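Local coordinates for protein serine acetyltransferase (PDB 3F1X) that probably transfers an acetyl group from acetyl-CoA to serine, the first step of cysteine biosynthesis, as a hexameric enzyme with a left-handed parallel beta-helix domain, at residues 35-40 with 175-180; 160-165 with 182-187. All coordinates share one frame; numbering follows the deposited sequence.

Interactions 1 and 2 pack two consecutive parts of helix 177-189 against different partners, and their centres lie 13 Å apart. In interaction 1 (35-40 with 175-180) the first turn of the helix meets the residues leading into helix 39-53; the contact's centre lies about 13 Å from that of the whole chain. In interaction 2 (160-165 with 182-187) the next turns lie antiparallel to helix 155-171, and here the contact's centre is only about 2 Å from that of the whole chain. The two contacts cross along the sequence, and I181 alone separates their parts of the shared helix. Both belong to the helical region that precedes the left-handed parallel beta-helix, and both reach a second subunit.

Interaction 1 (35-40 with 175-180); sequences PLPSAK and PLIPRF
L176, whose CD2 meets the ring of P37, is the corner of a classic gamma-turn in which I177 N donates to P175 O at 2.6 Å. The positive phi of L176 (65°) belongs to this turn, which delivers the chain into helix 177-189 with L176 at its N-cap. L176 O then accepts F180 N at 3.2 Å and also sits in the plane of the F180 ring, at its edge.

Across the contact everything is apolar and centres on P37. Its CG presses on L176 CD2 at 3.4 Å, tighter than normal van der Waals contact, and the two side chains cross at about a right angle. With CG of L176 anti to the backbone N (chi1 -167°), the CD2 branch is carried out to the proline. One atom back in the proline ring, P37 CB meets the far part of the F180 ring, 3.7 Å from CE2, in an oblique approach. I177 adds a looser touch through CD1, 4.3 Å from P37 CB.

S38 next to P37 is the N-cap of helix 39-53, its OG bonding S41 N, so two helix starts come together here. F93 of helix 68-93 touches both P37 and L176, L42 of helix 39-53 lies against I177 and F180, and E149 and S152 of the second subunit pack on L176 and F180.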
loop_
_atom_site.group_PDB
_atom_site.type_symbol
_atom_site.label_atom_id
_atom_site.label_comp_id
_atom_site.label_asym_id
_atom_site.label_seq_id
_atom_site.Cartn_x
_atom_site.Cartn_y
_atom_site.Cartn_z
ATOM N N PRO A 35 -5.312 0.851 -24.313
ATOM C CA PRO A 35 -4.805 0.337 -23.040
ATOM C C PRO A 35 -4.059 -0.971 -23.292
ATOM O O PRO A 35 -4.392 -1.713 -24.216
ATOM C CB PRO A 35 -6.076 0.134 -22.228
ATOM C CG PRO A 35 -7.051 -0.308 -23.269
ATOM C CD PRO A 35 -6.770 0.653 -24.415
ATOM N N LEU A 36 -3.045 -1.244 -22.479
ATOM C CA LEU A 36 -2.268 -2.469 -22.623
ATOM C C LEU A 36 -2.660 -3.437 -21.512
ATOM O O LEU A 36 -3.112 -3.018 -20.449
ATOM C CB LEU A 36 -0.769 -2.167 -22.529
ATOM C CG LEU A 36 -0.143 -1.346 -23.664
ATOM C CD1 LEU A 36 1.188 -0.775 -23.209
ATOM C CD2 LEU A 36 0.033 -2.220 -24.897
ATOM N N PRO A 37 -2.505 -4.742 -21.749
ATOM C CA PRO A 37 -2.856 -5.723 -20.724
ATOM C C PRO A 37 -2.108 -5.437 -19.425
ATOM O O PRO A 37 -0.922 -5.110 -19.437
ATOM C CB PRO A 37 -2.452 -7.039 -21.368
ATOM C CG PRO A 37 -2.774 -6.792 -22.802
ATOM C CD PRO A 37 -2.177 -5.413 -23.018
ATOM N N SER A 38 -2.820 -5.542 -18.311
ATOM C CA SER A 38 -2.245 -5.281 -17.001
ATOM C C SER A 38 -2.179 -6.554 -16.178
ATOM O O SER A 38 -3.207 -7.129 -15.821
ATOM C CB SER A 38 -3.089 -4.230 -16.268
ATOM O OG SER A 38 -2.737 -4.133 -14.897
ATOM N N ALA A 39 -0.967 -7.007 -15.884
ATOM C CA ALA A 39 -0.810 -8.204 -15.077
ATOM C C ALA A 39 -1.490 -7.975 -13.728
ATOM O O ALA A 39 -2.052 -8.899 -13.146
ATOM C CB ALA A 39 0.669 -8.509 -14.882
ATOM N N LYS A 40 -1.450 -6.738 -13.236
ATOM C CA LYS A 40 -2.067 -6.425 -11.954
ATOM C C LYS A 40 -3.575 -6.615 -11.980
ATOM O O LYS A 40 -4.139 -7.259 -11.097
ATOM C CB LYS A 40 -1.724 -4.995 -11.532
ATOM C CG LYS A 40 -0.270 -4.833 -11.115
ATOM C CD LYS A 40 0.062 -3.406 -10.702
ATOM C CE LYS A 40 1.506 -3.314 -10.220
ATOM N NZ LYS A 40 1.896 -1.925 -9.846
ATOM N N PRO A 175 -8.450 -12.486 -27.560
ATOM C CA PRO A 175 -7.033 -12.748 -27.814
ATOM C C PRO A 175 -6.086 -12.291 -26.703
ATOM O O PRO A 175 -6.430 -11.432 -25.887
ATOM C CB PRO A 175 -6.786 -12.008 -29.120
ATOM C CG PRO A 175 -7.635 -10.796 -28.969
ATOM C CD PRO A 175 -8.919 -11.316 -28.327
ATOM N N LEU A 176 -4.899 -12.896 -26.674
ATOM C CA LEU A 176 -3.851 -12.554 -25.708
ATOM C C LEU A 176 -4.151 -12.831 -24.231
ATOM O O LEU A 176 -3.389 -13.514 -23.552
ATOM C CB LEU A 176 -3.481 -11.079 -25.879
ATOM C CG LEU A 176 -2.210 -10.595 -25.182
ATOM C CD1 LEU A 176 -0.985 -11.158 -25.904
ATOM C CD2 LEU A 176 -2.165 -9.064 -25.194
ATOM N N ILE A 177 -5.249 -12.286 -23.732
ATOM C CA ILE A 177 -5.608 -12.481 -22.340
ATOM C C ILE A 177 -5.560 -13.930 -21.835
ATOM O O ILE A 177 -5.102 -14.171 -20.719
ATOM C CB ILE A 177 -6.998 -11.885 -22.048
ATOM C CG1 ILE A 177 -6.982 -10.381 -22.346
ATOM C CG2 ILE A 177 -7.378 -12.099 -20.604
ATOM C CD1 ILE A 177 -5.874 -9.622 -21.623
ATOM N N PRO A 178 -6.022 -14.910 -22.633
ATOM C CA PRO A 178 -5.976 -16.303 -22.150
ATOM C C PRO A 178 -4.567 -16.805 -21.811
ATOM O O PRO A 178 -4.358 -17.425 -20.771
ATOM C CB PRO A 178 -6.601 -17.094 -23.302
ATOM C CG PRO A 178 -7.560 -16.091 -23.920
ATOM C CD PRO A 178 -6.716 -14.825 -23.930
ATOM N N ARG A 179 -3.611 -16.531 -22.690
ATOM C CA ARG A 179 -2.231 -16.956 -22.483
ATOM C C ARG A 179 -1.646 -16.235 -21.269
ATOM O O ARG A 179 -0.872 -16.800 -20.497
ATOM C CB ARG A 179 -1.401 -16.659 -23.735
ATOM C CG ARG A 179 0.006 -17.234 -23.722
ATOM C CD ARG A 179 0.004 -18.745 -23.523
ATOM N NE ARG A 179 1.365 -19.287 -23.468
ATOM C CZ ARG A 179 2.138 -19.502 -24.530
ATOM N NH1 ARG A 179 1.695 -19.231 -25.751
ATOM N NH2 ARG A 179 3.363 -19.986 -24.368
ATOM N N PHE A 180 -2.030 -14.975 -21.111
ATOM C CA PHE A 180 -1.590 -14.168 -19.987
ATOM C C PHE A 180 -1.999 -14.869 -18.708
ATOM O O PHE A 180 -1.203 -15.028 -17.782
ATOM C CB PHE A 180 -2.276 -12.813 -20.034
ATOM C CG PHE A 180 -1.340 -11.671 -20.169
ATOM C CD1 PHE A 180 -0.710 -11.137 -19.048
ATOM C CD2 PHE A 180 -1.085 -11.116 -21.421
ATOM C CE1 PHE A 180 0.161 -10.062 -19.167
ATOM C CE2 PHE A 180 -0.212 -10.038 -21.553
ATOM C CZ PHE A 180 0.414 -9.508 -20.421
#

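Interaction 2 (160-165 with 182-187); sequences ISNYRI and TEMAHS
Helices 160-165 and 182-187 run almost exactly antiparallel (171°), with their axes 8.7 Å apart and the closest CA pair, Y163 and T182, at 5.7 Å. They are parts of the consecutive helices 155-171 and 177-189, which form an alpha-helical hairpin.

N162 points its CB toward the partner helix and lays it against the methyl of A185, CB to CB at 3.7 Å. With CG anti to the carbonyl carbon (chi1 -85°), the amide carries on over the same methyl, its ND2 3.8 Å from A185 CB, and comes within 4.2 Å of CB of M184, a selenomethionine. The amide makes no hydrogen bond to 182-187 itself: ND2 donates to I181 O, just ahead of it, and OD1 takes a weak bond from R50 NH1. ND2 thus anchors the buried amide and ties the two helices together, with only weak help at OD1.

One turn before A185, T182 turns its methyl to the backbone of Y163, with CG2 4.2 Å from Y163 CA. Its hydroxyl, lying between the backbone N and the carbonyl carbon (chi1 55°), bonds back to R179 O within its own helix. The Y163 ring leads out of the interface, and its OH bonds A197 O.

V46 of helix 39-53 touches N162 and Y43 meets M184, while I193 of strand 192-193 packs on Y163, placing the hairpin between that helix and the start of the beta-helix.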
loop_
_atom_site.group_PDB
_atom_site.type_symbol
_atom_site.label_atom_id
_atom_site.label_comp_id
_atom_site.label_asym_id
_atom_site.label_seq_id
_atom_site.Cartn_x
_atom_site.Cartn_y
_atom_site.Cartn_z
ATOM N N ILE A 160 -5.413 -25.358 -12.638
ATOM C CA ILE A 160 -6.542 -25.885 -13.399
ATOM C C ILE A 160 -7.662 -24.843 -13.483
ATOM O O ILE A 160 -8.314 -24.702 -14.518
ATOM C CB ILE A 160 -7.064 -27.201 -12.763
ATOM C CG1 ILE A 160 -5.986 -28.277 -12.874
ATOM C CG2 ILE A 160 -8.337 -27.681 -13.469
ATOM C CD1 ILE A 160 -6.268 -29.513 -12.059
ATOM N N SER A 161 -7.878 -24.108 -12.398
ATOM C CA SER A 161 -8.898 -23.066 -12.391
ATOM C C SER A 161 -8.527 -21.996 -13.408
ATOM O O SER A 161 -9.357 -21.604 -14.229
ATOM C CB SER A 161 -9.012 -22.432 -11.005
ATOM O OG SER A 161 -9.491 -23.366 -10.064
ATOM N N ASN A 162 -7.277 -21.529 -13.356
ATOM C CA ASN A 162 -6.808 -20.500 -14.287
ATOM C C ASN A 162 -6.973 -21.000 -15.724
ATOM O O ASN A 162 -7.407 -20.258 -16.610
ATOM C CB ASN A 162 -5.328 -20.153 -14.035
ATOM C CG ASN A 162 -5.136 -19.102 -12.943
ATOM O OD1 ASN A 162 -5.720 -19.191 -11.863
ATOM N ND2 ASN A 162 -4.292 -18.107 -13.218
ATOM N N TYR A 163 -6.608 -22.259 -15.952
ATOM C CA TYR A 163 -6.737 -22.865 -17.274
ATOM C C TYR A 163 -8.184 -22.833 -17.782
ATOM O O TYR A 163 -8.453 -22.332 -18.875
ATOM C CB TYR A 163 -6.261 -24.326 -17.267
ATOM C CG TYR A 163 -6.873 -25.118 -18.396
ATOM C CD1 TYR A 163 -6.497 -24.890 -19.714
ATOM C CD2 TYR A 163 -7.921 -26.004 -18.158
ATOM C CE1 TYR A 163 -7.162 -25.525 -20.777
ATOM C CE2 TYR A 163 -8.589 -26.635 -19.210
ATOM C CZ TYR A 163 -8.206 -26.388 -20.510
ATOM O OH TYR A 163 -8.892 -26.998 -21.533
ATOM N N ARG A 164 -9.115 -23.381 -17.004
ATOM C CA ARG A 164 -10.513 -23.397 -17.442
ATOM C C ARG A 164 -11.056 -21.993 -17.654
ATOM O O ARG A 164 -11.890 -21.771 -18.528
ATOM C CB ARG A 164 -11.384 -24.185 -16.456
ATOM C CG ARG A 164 -11.015 -25.672 -16.400
ATOM C CD ARG A 164 -12.166 -26.517 -15.869
ATOM N NE ARG A 164 -11.772 -27.896 -15.571
ATOM C CZ ARG A 164 -11.496 -28.822 -16.486
ATOM N NH1 ARG A 164 -11.567 -28.529 -17.779
ATOM N NH2 ARG A 164 -11.152 -30.042 -16.104
ATOM N N ILE A 165 -10.573 -21.037 -16.872
ATOM C CA ILE A 165 -11.007 -19.658 -17.037
ATOM C C ILE A 165 -10.476 -19.122 -18.369
ATOM O O ILE A 165 -11.213 -18.503 -19.153
ATOM C CB ILE A 165 -10.487 -18.773 -15.882
ATOM C CG1 ILE A 165 -11.285 -19.058 -14.611
ATOM C CG2 ILE A 165 -10.580 -17.299 -16.261
ATOM C CD1 ILE A 165 -10.727 -18.416 -13.371
ATOM N N THR A 182 -2.846 -18.125 -18.211
ATOM C CA THR A 182 -2.203 -19.407 -17.923
ATOM C C THR A 182 -0.747 -19.238 -17.516
ATOM O O THR A 182 -0.254 -19.974 -16.662
ATOM C CB THR A 182 -2.289 -20.419 -19.111
ATOM O OG1 THR A 182 -1.743 -19.839 -20.306
ATOM C CG2 THR A 182 -3.738 -20.844 -19.340
ATOM N N GLU A 183 -0.051 -18.276 -18.115
ATOM C CA GLU A 183 1.343 -18.048 -17.747
ATOM C C GLU A 183 1.405 -17.547 -16.312
ATOM O O GLU A 183 2.409 -17.731 -15.623
ATOM C CB GLU A 183 2.002 -17.041 -18.694
ATOM C CG GLU A 183 2.226 -17.600 -20.092
ATOM C CD GLU A 183 3.204 -18.765 -20.105
ATOM O OE1 GLU A 183 3.310 -19.445 -21.145
ATOM O OE2 GLU A 183 3.875 -18.999 -19.079
HETATM N N MSE A 184 0.323 -16.912 -15.867
HETATM C CA MSE A 184 0.245 -16.411 -14.500
HETATM C C MSE A 184 0.259 -17.602 -13.543
HETATM O O MSE A 184 0.944 -17.584 -12.515
HETATM C CB MSE A 184 -1.041 -15.602 -14.312
HETATM C CG MSE A 184 -0.821 -14.194 -13.800
HETATM SE SE MSE A 184 -2.497 -13.243 -13.610
HETATM C CE MSE A 184 -3.138 -14.120 -12.005
ATOM N N ALA A 185 -0.509 -18.634 -13.884
ATOM C CA ALA A 185 -0.568 -19.853 -13.078
ATOM C C ALA A 185 0.786 -20.551 -13.189
ATOM O O ALA A 185 1.285 -21.115 -12.223
ATOM C CB ALA A 185 -1.671 -20.779 -13.592
ATOM N N HIS A 186 1.363 -20.503 -14.385
ATOM C CA HIS A 186 2.657 -21.114 -14.673
ATOM C C HIS A 186 3.697 -20.576 -13.681
ATOM O O HIS A 186 4.460 -21.335 -13.073
ATOM C CB HIS A 186 3.046 -20.768 -16.117
ATOM C CG HIS A 186 4.311 -21.413 -16.590
ATOM N ND1 HIS A 186 4.969 -22.394 -15.877
ATOM C CD2 HIS A 186 5.023 -21.237 -17.728
ATOM C CE1 HIS A 186 6.028 -22.793 -16.557
ATOM N NE2 HIS A 186 6.083 -22.106 -17.686
ATOM N N SER A 187 3.695 -19.260 -13.506
ATOM C CA SER A 187 4.620 -18.593 -12.599
ATOM C C SER A 187 4.354 -18.950 -11.138
ATOM O O SER A 187 5.283 -19.254 -10.402
ATOM C CB SER A 187 4.515 -17.069 -12.770
ATOM O OG SER A 187 5.322 -16.394 -11.814
#